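Local coordinates for protein 'Carboxyl esterase 2 (Tuber melanosporum Mel28, PDB 5MIF) that probably hydrolyses carboxylic esters, as an archaeal-like carboxylesterase of the alpha/beta hydrolase fold from the black truffle, a mycorrhizal fungus, at residues A[73-78]-A[131-136]; A[91-96]-A[143-148]; A[111-116]-A[184-189]. One frame throughout, in Å; residues are numbered along the deposited sequence.

Interaction 1 (A[73-78]-A[131-136]); sequences TEFTTK and LITNLI
F75 and T73 pack against one side of helix 129-139 through T133 and I136. The apolar part centres on the F75 ring. I136 CD1 lies 3.6 Å from F75 CG and approaches the ring obliquely, with the two side chains at about a right angle. The F75 ring is placed there by a first torsion of 48°, which sets CG between the backbone N and the carbonyl carbon. I136 CG2 lies 4.1 Å from T73 CG2. The methyl of T133 adds to this patch: its CG2 is 3.8 Å from T73 CB.

In the alpha/beta hydrolase fold this joins outermost strand 75-82 and the residues leading into it to a helix packed on the central sheet. Y95 of the next strand also meets the F75 ring and touches I132 and I136.

The polar part is slight. T133 OG1 lies in the plane of the F75 ring, at its edge, 3.5 Å from CE2. This is a van der Waals contact. The hydroxyl is hydrogen-bonded to R129 O, one turn earlier in the helix. No hydrogen bond links the two segments. Within the helix, I136 N bonds to I132 O.

Interaction 2 (A[91-96]-A[143-148]); sequences TAYLYK and VFFVDY
Y95 and F145 pack side by side and point the same way, with Y95 CE2 3.7 Å from F145 CB. They belong to an antiparallel strand pair, 90-97 with 142-147, in the central sheet of the alpha/beta hydrolase fold. The strand axes run at 160° to each other. V143 lies beside Y95 on the same face, and I132 and I136 of helix 129-139 cover this part. On the other face A92 CB sits 3.8 Å from F144 CE1. F144 CG is anti to its backbone N, chi1 -178°, and the ring extends to A92. L94 CD1 lies near the plane of the F144 ring, at its edge. A166 and L170 of helix 158-173 also touch F144.

Two residue pairs exchange backbone N-H to O bonds both ways, Y93 with F145 and Y95 with V143. Both bonds between Y95 and V143 are short, 2.7 Å. A further, more bent bond runs from D147 N to T91 O. A92 with V146 and L94 with F144 are non-hydrogen-bonded pairs.

Toward T91 and D147 the contact becomes polar and partly exposed. The T91 methyl CG2 is 4.0 Å from D147 CB. The D147 carboxylate lies beside the Y93 ring, their planes 43° apart, with D147 OD2 in the ring plane and 3.6 Å from Y93 CE1. One water accepts from T91 N and donates to D147 O, at 2.8 Å from each.

Interaction 3 (A[111-116]-A[184-189]); sequences VIAYFH and MGFGGD
Y114 lies against the backbone of G187 and reaches D189 with its hydroxyl. This is the tight part of a parallel strand pair, 109-115 with 184-189, in the middle of the alpha/beta hydrolase sheet. Strand 184-189 leads into a probable nucleophile elbow, a GxSxG pattern with G188, S190 and G192. G187 has no side chain, and the Y114 ring lies close over its peptide. G187 O sits over one face of that ring, toward the rim, 3.5 Å from Y114 CD1. The same oxygen accepts a hydrogen bond from F115 N. A ladder of bonds joins the strands: V111 O accepts from G185 N, G185 O from A113 N, and A113 O from G187 N.

On the other face F115 and F186 form a T-shaped pair, the F115 edge toward the F186 face. Their centroids are 5.4 Å apart and the planes stand at 88°. A113 CB is 4.0 Å from F186 CD1. S196 of helix 191-206 touches both rings.

Looser parts stay buried too. At the V111 end only the side chains are looser, V111 CG1 lying 4.3 Å from M184 CG, while the bond from G185 N holds the backbone. At the other end F115 O lies 3.6 Å from D189 N and no hydrogen bond joins them. H116 points away and stacks on Y148. D189 is still held by its side chain. Its chi1 of 65° turns OD1 to the Y114 hydroxyl, and OD2 is hydrogen-bonded to Y128 OH. The Y114 hydroxyl donates to D189 OD1 at 2.8 Å, arriving 37° out of the carboxylate plane.

How the interactions relate
All three interactions reach one mixed sheet. Across it run strands 75-82, 90-97, 142-147, 109-115 and 184-189. Interaction 2 lies between the other two, its centre about 11 Å from that of interaction 1 and about 9 Å from that of interaction 3. Interactions 1 and 3 have centres about 13 Å apart. Backbone bonds probably join T76 to K96, and F144 to I112 and Y114. Helix 129-139 packs on Y114 through L131 and L135. Along the chain the first segments come in the order 1, 2, 3, and so do the second segments. The contacts thus run from an outermost strand to the strand before the probable nucleophile elbow.

Interaction 1 (A[73-78]-A[131-136])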
loop_
_atom_site.group_PDB
_atom_site.type_symbol
_atom_site.label_atom_id
_atom_site.label_comp_id
_atom_site.label_asym_id
_atom_site.label_seq_id
_atom_site.Cartn_x
_atom_site.Cartn_y
_atom_site.Cartn_z
ATOM N N THR A 73 -8.233 -21.452 -5.034
ATOM C CA THR A 73 -7.129 -21.890 -4.186
ATOM C C THR A 73 -7.642 -22.910 -3.181
ATOM O O THR A 73 -8.583 -22.644 -2.434
ATOM C CB THR A 73 -6.469 -20.717 -3.435
ATOM O OG1 THR A 73 -5.997 -19.749 -4.381
ATOM C CG2 THR A 73 -5.292 -21.207 -2.600
ATOM N N GLU A 74 -7.044 -24.091 -3.190
ATOM C CA GLU A 74 -7.400 -25.131 -2.241
ATOM C C GLU A 74 -6.418 -25.220 -1.096
ATOM O O GLU A 74 -5.245 -24.894 -1.246
ATOM C CB GLU A 74 -7.495 -26.493 -2.937
ATOM C CG GLU A 74 -8.568 -26.599 -4.010
ATOM C CD GLU A 74 -8.498 -27.912 -4.778
ATOM O OE1 GLU A 74 -7.644 -28.756 -4.437
ATOM O OE2 GLU A 74 -9.340 -28.130 -5.673
ATOM N N PHE A 75 -6.916 -25.674 0.052
ATOM C CA PHE A 75 -6.080 -25.895 1.223
ATOM C C PHE A 75 -6.657 -27.014 2.080
ATOM O O PHE A 75 -7.853 -27.282 2.038
ATOM C CB PHE A 75 -5.925 -24.593 2.033
ATOM C CG PHE A 75 -7.223 -23.869 2.290
ATOM C CD1 PHE A 75 -8.042 -24.223 3.356
ATOM C CD2 PHE A 75 -7.605 -22.807 1.485
ATOM C CE1 PHE A 75 -9.238 -23.536 3.600
ATOM C CE2 PHE A 75 -8.792 -22.115 1.723
ATOM C CZ PHE A 75 -9.609 -22.478 2.781
ATOM N N THR A 76 -5.805 -27.666 2.863
ATOM C CA THR A 76 -6.283 -28.656 3.814
ATOM C C THR A 76 -6.664 -27.977 5.130
ATOM O O THR A 76 -6.164 -26.894 5.447
ATOM C CB THR A 76 -5.236 -29.737 4.096
ATOM O OG1 THR A 76 -4.044 -29.125 4.594
ATOM C CG2 THR A 76 -4.929 -30.546 2.830
ATOM N N THR A 77 -7.533 -28.637 5.889
ATOM C CA THR A 77 -8.008 -28.150 7.185
ATOM C C THR A 77 -7.768 -29.188 8.276
ATOM O O THR A 77 -8.214 -30.334 8.153
ATOM C CB THR A 77 -9.518 -27.842 7.174
ATOM O OG1 THR A 77 -9.809 -26.818 6.223
ATOM C CG2 THR A 77 -9.983 -27.393 8.556
ATOM N N LYS A 78 -7.073 -28.801 9.339
ATOM C CA LYS A 78 -7.014 -29.658 10.513
ATOM C C LYS A 78 -7.693 -28.928 11.677
ATOM O O LYS A 78 -7.294 -27.822 12.061
ATOM C CB LYS A 78 -5.571 -30.045 10.853
ATOM C CG LYS A 78 -5.476 -31.018 12.022
ATOM C CD LYS A 78 -4.097 -31.645 12.146
ATOM C CE LYS A 78 -4.137 -32.854 13.084
ATOM N NZ LYS A 78 -2.899 -33.690 13.036
ATOM N N LEU A 131 -10.847 -14.082 3.184
ATOM C CA LEU A 131 -9.557 -13.527 3.553
ATOM C C LEU A 131 -8.519 -14.636 3.758
ATOM O O LEU A 131 -7.379 -14.505 3.320
ATOM C CB LEU A 131 -9.681 -12.662 4.815
ATOM C CG LEU A 131 -8.349 -12.069 5.295
ATOM C CD1 LEU A 131 -7.600 -11.359 4.140
ATOM C CD2 LEU A 131 -8.569 -11.132 6.468
ATOM N N ILE A 132 -8.906 -15.724 4.416
ATOM C CA ILE A 132 -7.992 -16.833 4.630
ATOM C C ILE A 132 -7.487 -17.405 3.301
ATOM O O ILE A 132 -6.296 -17.697 3.143
ATOM C CB ILE A 132 -8.647 -17.947 5.450
ATOM C CG1 ILE A 132 -8.935 -17.464 6.868
ATOM C CG2 ILE A 132 -7.740 -19.156 5.532
ATOM C CD1 ILE A 132 -9.837 -18.407 7.626
ATOM N N THR A 133 -8.400 -17.557 2.348
ATOM C CA THR A 133 -8.054 -18.060 1.018
ATOM C C THR A 133 -7.056 -17.146 0.302
ATOM O O THR A 133 -6.054 -17.609 -0.239
ATOM C CB THR A 133 -9.305 -18.194 0.135
ATOM O OG1 THR A 133 -10.268 -19.025 0.790
ATOM C CG2 THR A 133 -8.934 -18.773 -1.226
ATOM N N ASN A 134 -7.344 -15.848 0.320
ATOM C CA ASN A 134 -6.458 -14.838 -0.237
ATOM C C ASN A 134 -5.060 -14.909 0.395
ATOM O O ASN A 134 -4.057 -14.888 -0.312
ATOM C CB ASN A 134 -7.065 -13.439 -0.050
ATOM C CG ASN A 134 -8.123 -13.121 -1.087
ATOM O OD1 ASN A 134 -8.090 -13.664 -2.193
ATOM N ND2 ASN A 134 -9.078 -12.253 -0.739
ATOM N N LEU A 135 -5.002 -14.977 1.722
ATOM C CA LEU A 135 -3.745 -15.082 2.453
ATOM C C LEU A 135 -2.984 -16.323 2.029
ATOM O O LEU A 135 -1.773 -16.286 1.806
ATOM C CB LEU A 135 -4.000 -15.126 3.959
ATOM C CG LEU A 135 -4.309 -13.785 4.622
ATOM C CD1 LEU A 135 -4.464 -14.000 6.119
ATOM C CD2 LEU A 135 -3.206 -12.762 4.318
ATOM N N ILE A 136 -3.690 -17.442 1.948
ATOM C CA ILE A 136 -3.038 -18.677 1.557
ATOM C C ILE A 136 -2.569 -18.605 0.104
ATOM O O ILE A 136 -1.453 -19.027 -0.202
ATOM C CB ILE A 136 -3.949 -19.884 1.756
ATOM C CG1 ILE A 136 -4.093 -20.157 3.256
ATOM C CG2 ILE A 136 -3.376 -21.122 1.050
ATOM C CD1 ILE A 136 -4.989 -21.300 3.569
#

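Interaction 2 (A[91-96]-A[143-148])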
loop_
_atom_site.group_PDB
_atom_site.type_symbol
_atom_site.label_atom_id
_atom_site.label_comp_id
_atom_site.label_asym_id
_atom_site.label_seq_id
_atom_site.Cartn_x
_atom_site.Cartn_y
_atom_site.Cartn_z
ATOM N N THR A 91 -10.295 -23.491 20.364
ATOM C CA THR A 91 -10.501 -24.079 19.062
ATOM C C THR A 91 -9.593 -23.388 18.045
ATOM O O THR A 91 -9.531 -22.165 17.985
ATOM C CB THR A 91 -11.987 -23.968 18.635
ATOM O OG1 THR A 91 -12.793 -24.711 19.557
ATOM C CG2 THR A 91 -12.190 -24.562 17.255
ATOM N N ALA A 92 -8.865 -24.175 17.266
ATOM C CA ALA A 92 -8.015 -23.609 16.226
ATOM C C ALA A 92 -8.134 -24.427 14.940
ATOM O O ALA A 92 -8.316 -25.649 14.981
ATOM C CB ALA A 92 -6.556 -23.546 16.702
ATOM N N TYR A 93 -8.056 -23.745 13.803
ATOM C CA TYR A 93 -8.026 -24.421 12.522
ATOM C C TYR A 93 -6.657 -24.210 11.859
ATOM O O TYR A 93 -6.239 -23.076 11.655
ATOM C CB TYR A 93 -9.140 -23.912 11.608
ATOM C CG TYR A 93 -10.545 -24.101 12.159
ATOM C CD1 TYR A 93 -11.099 -23.178 13.044
ATOM C CD2 TYR A 93 -11.300 -25.220 11.824
ATOM C CE1 TYR A 93 -12.387 -23.356 13.565
ATOM C CE2 TYR A 93 -12.583 -25.408 12.333
ATOM C CZ TYR A 93 -13.119 -24.478 13.206
ATOM O OH TYR A 93 -14.388 -24.674 13.706
ATOM N N LEU A 94 -5.966 -25.290 11.503
ATOM C CA LEU A 94 -4.717 -25.144 10.757
ATOM C C LEU A 94 -4.986 -25.352 9.271
ATOM O O LEU A 94 -5.340 -26.448 8.848
ATOM C CB LEU A 94 -3.655 -26.130 11.240
ATOM C CG LEU A 94 -2.279 -26.041 10.551
ATOM C CD1 LEU A 94 -1.613 -24.696 10.848
ATOM C CD2 LEU A 94 -1.371 -27.190 10.966
ATOM N N TYR A 95 -4.828 -24.293 8.487
ATOM C CA TYR A 95 -5.016 -24.386 7.046
ATOM C C TYR A 95 -3.673 -24.412 6.329
ATOM O O TYR A 95 -2.830 -23.548 6.573
ATOM C CB TYR A 95 -5.844 -23.225 6.526
ATOM C CG TYR A 95 -7.197 -23.043 7.179
ATOM C CD1 TYR A 95 -8.231 -23.965 6.984
ATOM C CD2 TYR A 95 -7.461 -21.911 7.935
ATOM C CE1 TYR A 95 -9.490 -23.758 7.560
ATOM C CE2 TYR A 95 -8.691 -21.699 8.513
ATOM C CZ TYR A 95 -9.703 -22.614 8.328
ATOM O OH TYR A 95 -10.917 -22.347 8.920
ATOM N N LYS A 96 -3.472 -25.411 5.469
ATOM C CA LYS A 96 -2.225 -25.555 4.701
ATOM C C LYS A 96 -2.460 -25.613 3.199
ATOM O O LYS A 96 -3.352 -26.314 2.744
ATOM C CB LYS A 96 -1.471 -26.819 5.122
ATOM C CG LYS A 96 -1.135 -26.903 6.586
ATOM C CD LYS A 96 -0.112 -27.995 6.840
ATOM C CE LYS A 96 -0.820 -29.326 7.010
ATOM N NZ LYS A 96 0.133 -30.452 7.088
ATOM N N VAL A 143 -2.041 -21.131 7.555
ATOM C CA VAL A 143 -2.754 -20.177 8.407
ATOM C C VAL A 143 -3.286 -20.911 9.645
ATOM O O VAL A 143 -4.004 -21.912 9.535
ATOM C CB VAL A 143 -3.923 -19.501 7.669
ATOM C CG1 VAL A 143 -4.787 -18.700 8.655
ATOM C CG2 VAL A 143 -3.405 -18.596 6.552
ATOM N N PHE A 144 -2.887 -20.414 10.813
ATOM C CA PHE A 144 -3.313 -20.929 12.107
ATOM C C PHE A 144 -4.387 -19.977 12.596
ATOM O O PHE A 144 -4.095 -18.913 13.154
ATOM C CB PHE A 144 -2.107 -21.004 13.057
ATOM C CG PHE A 144 -2.406 -21.564 14.425
ATOM C CD1 PHE A 144 -2.619 -22.923 14.611
ATOM C CD2 PHE A 144 -2.388 -20.740 15.536
ATOM C CE1 PHE A 144 -2.861 -23.437 15.877
ATOM C CE2 PHE A 144 -2.626 -21.247 16.801
ATOM C CZ PHE A 144 -2.869 -22.597 16.973
ATOM N N PHE A 145 -5.636 -20.338 12.331
ATOM C CA PHE A 145 -6.767 -19.452 12.584
ATOM C C PHE A 145 -7.371 -19.764 13.960
ATOM O O PHE A 145 -7.937 -20.847 14.173
ATOM C CB PHE A 145 -7.803 -19.618 11.471
ATOM C CG PHE A 145 -8.954 -18.660 11.546
ATOM C CD1 PHE A 145 -10.087 -18.970 12.294
ATOM C CD2 PHE A 145 -8.924 -17.476 10.847
ATOM C CE1 PHE A 145 -11.167 -18.095 12.355
ATOM C CE2 PHE A 145 -10.000 -16.585 10.902
ATOM C CZ PHE A 145 -11.128 -16.899 11.653
ATOM N N VAL A 146 -7.229 -18.828 14.896
ATOM C CA VAL A 146 -7.686 -19.052 16.260
ATOM C C VAL A 146 -9.155 -18.664 16.414
ATOM O O VAL A 146 -9.523 -17.507 16.245
ATOM C CB VAL A 146 -6.846 -18.275 17.265
ATOM C CG1 VAL A 146 -7.352 -18.556 18.675
ATOM C CG2 VAL A 146 -5.375 -18.674 17.132
ATOM N N ASP A 147 -9.987 -19.651 16.715
ATOM C CA ASP A 147 -11.422 -19.434 16.868
ATOM C C ASP A 147 -11.751 -19.213 18.339
ATOM O O ASP A 147 -12.376 -20.052 18.989
ATOM C CB ASP A 147 -12.188 -20.635 16.282
ATOM C CG ASP A 147 -13.667 -20.344 16.034
ATOM O OD1 ASP A 147 -14.097 -19.169 16.065
ATOM O OD2 ASP A 147 -14.404 -21.314 15.777
ATOM N N TYR A 148 -11.296 -18.084 18.870
ATOM C CA TYR A 148 -11.428 -17.780 20.292
ATOM C C TYR A 148 -12.907 -17.566 20.686
ATOM O O TYR A 148 -13.760 -17.295 19.830
ATOM C CB TYR A 148 -10.595 -16.539 20.635
ATOM C CG TYR A 148 -10.974 -15.342 19.792
ATOM C CD1 TYR A 148 -11.988 -14.485 20.191
ATOM C CD2 TYR A 148 -10.329 -15.080 18.583
ATOM C CE1 TYR A 148 -12.343 -13.389 19.426
ATOM C CE2 TYR A 148 -10.686 -13.983 17.801
ATOM C CZ TYR A 148 -11.692 -13.146 18.225
ATOM O OH TYR A 148 -12.054 -12.052 17.457
HETATM O O HOH W 1 -12.114 -21.585 21.258
#

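Interaction 3 (A[111-116]-A[184-189])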
loop_
_atom_site.group_PDB
_atom_site.type_symbol
_atom_site.label_atom_id
_atom_site.label_comp_id
_atom_site.label_asym_id
_atom_site.label_seq_id
_atom_site.Cartn_x
_atom_site.Cartn_y
_atom_site.Cartn_z
ATOM N N VAL A 111 4.054 -20.262 8.864
ATOM C CA VAL A 111 2.688 -20.263 9.381
ATOM C C VAL A 111 2.270 -18.898 9.889
ATOM O O VAL A 111 3.014 -18.220 10.594
ATOM C CB VAL A 111 2.512 -21.304 10.509
ATOM C CG1 VAL A 111 3.527 -21.082 11.617
ATOM C CG2 VAL A 111 1.073 -21.276 11.054
ATOM N N ILE A 112 1.073 -18.484 9.497
ATOM C CA ILE A 112 0.520 -17.232 9.985
ATOM C C ILE A 112 -0.536 -17.511 11.062
ATOM O O ILE A 112 -1.591 -18.088 10.763
ATOM C CB ILE A 112 -0.120 -16.414 8.844
ATOM C CG1 ILE A 112 0.897 -16.164 7.717
ATOM C CG2 ILE A 112 -0.710 -15.115 9.398
ATOM C CD1 ILE A 112 0.270 -15.696 6.419
ATOM N N ALA A 113 -0.258 -17.104 12.301
ATOM C CA ALA A 113 -1.283 -17.141 13.343
ATOM C C ALA A 113 -2.214 -15.972 13.074
ATOM O O ALA A 113 -1.781 -14.815 13.098
ATOM C CB ALA A 113 -0.670 -17.040 14.737
ATOM N N TYR A 114 -3.480 -16.260 12.775
ATOM C CA TYR A 114 -4.403 -15.191 12.424
ATOM C C TYR A 114 -5.513 -14.995 13.480
ATOM O O TYR A 114 -6.149 -15.950 13.911
ATOM C CB TYR A 114 -5.031 -15.423 11.033
ATOM C CG TYR A 114 -5.659 -14.132 10.542
ATOM C CD1 TYR A 114 -4.891 -13.172 9.891
ATOM C CD2 TYR A 114 -6.993 -13.826 10.829
ATOM C CE1 TYR A 114 -5.429 -11.971 9.494
ATOM C CE2 TYR A 114 -7.543 -12.626 10.432
ATOM C CZ TYR A 114 -6.751 -11.700 9.763
ATOM O OH TYR A 114 -7.289 -10.501 9.370
ATOM N N PHE A 115 -5.730 -13.743 13.884
ATOM C CA PHE A 115 -6.726 -13.392 14.884
ATOM C C PHE A 115 -7.804 -12.532 14.232
ATOM O O PHE A 115 -7.552 -11.388 13.864
ATOM C CB PHE A 115 -6.065 -12.668 16.061
ATOM C CG PHE A 115 -4.790 -13.316 16.500
ATOM C CD1 PHE A 115 -4.818 -14.504 17.221
ATOM C CD2 PHE A 115 -3.561 -12.779 16.138
ATOM C CE1 PHE A 115 -3.643 -15.131 17.605
ATOM C CE2 PHE A 115 -2.378 -13.405 16.505
ATOM C CZ PHE A 115 -2.418 -14.578 17.246
ATOM N N HIS A 116 -8.996 -13.100 14.056
ATOM C CA HIS A 116 -10.030 -12.464 13.237
ATOM C C HIS A 116 -10.721 -11.329 13.966
ATOM O O HIS A 116 -10.683 -11.247 15.201
ATOM C CB HIS A 116 -11.059 -13.502 12.791
ATOM C CG HIS A 116 -12.004 -13.933 13.874
ATOM N ND1 HIS A 116 -13.095 -13.176 14.257
ATOM C CD2 HIS A 116 -12.029 -15.048 14.644
ATOM C CE1 HIS A 116 -13.755 -13.814 15.211
ATOM N NE2 HIS A 116 -13.128 -14.951 15.465
ATOM N N MET A 184 7.141 -17.651 11.886
ATOM C CA MET A 184 5.744 -17.354 12.192
ATOM C C MET A 184 5.378 -15.907 11.914
ATOM O O MET A 184 6.136 -14.996 12.238
ATOM C CB MET A 184 5.455 -17.675 13.666
ATOM C CG MET A 184 3.978 -17.602 14.059
ATOM S SD MET A 184 3.708 -17.902 15.820
ATOM C CE MET A 184 4.201 -19.610 15.935
ATOM N N GLY A 185 4.195 -15.701 11.342
ATOM C CA GLY A 185 3.640 -14.372 11.258
ATOM C C GLY A 185 2.426 -14.242 12.165
ATOM O O GLY A 185 1.800 -15.250 12.540
ATOM N N PHE A 186 2.129 -13.002 12.547
ATOM C CA PHE A 186 0.860 -12.625 13.163
ATOM C C PHE A 186 0.068 -11.783 12.179
ATOM O O PHE A 186 0.622 -10.884 11.540
ATOM C CB PHE A 186 1.050 -11.793 14.440
ATOM C CG PHE A 186 1.400 -12.582 15.662
ATOM C CD1 PHE A 186 1.622 -13.942 15.610
ATOM C CD2 PHE A 186 1.497 -11.938 16.889
ATOM C CE1 PHE A 186 1.954 -14.644 16.767
ATOM C CE2 PHE A 186 1.823 -12.625 18.035
ATOM C CZ PHE A 186 2.045 -13.989 17.975
ATOM N N GLY A 187 -1.230 -12.038 12.084
ATOM C CA GLY A 187 -2.123 -11.151 11.365
ATOM C C GLY A 187 -3.395 -10.944 12.184
ATOM O O GLY A 187 -3.813 -11.836 12.926
ATOM N N GLY A 188 -4.001 -9.769 12.069
ATOM C CA GLY A 188 -5.272 -9.516 12.721
ATOM C C GLY A 188 -5.914 -8.254 12.186
ATOM O O GLY A 188 -5.216 -7.291 11.859
ATOM N N ASP A 189 -7.242 -8.260 12.097
ATOM C CA ASP A 189 -7.996 -7.127 11.571
ATOM C C ASP A 189 -8.949 -6.591 12.634
ATOM O O ASP A 189 -9.611 -7.367 13.337
ATOM C CB ASP A 189 -8.778 -7.528 10.312
ATOM C CG ASP A 189 -9.863 -8.553 10.607
ATOM O OD1 ASP A 189 -9.515 -9.708 10.930
ATOM O OD2 ASP A 189 -11.056 -8.202 10.518
#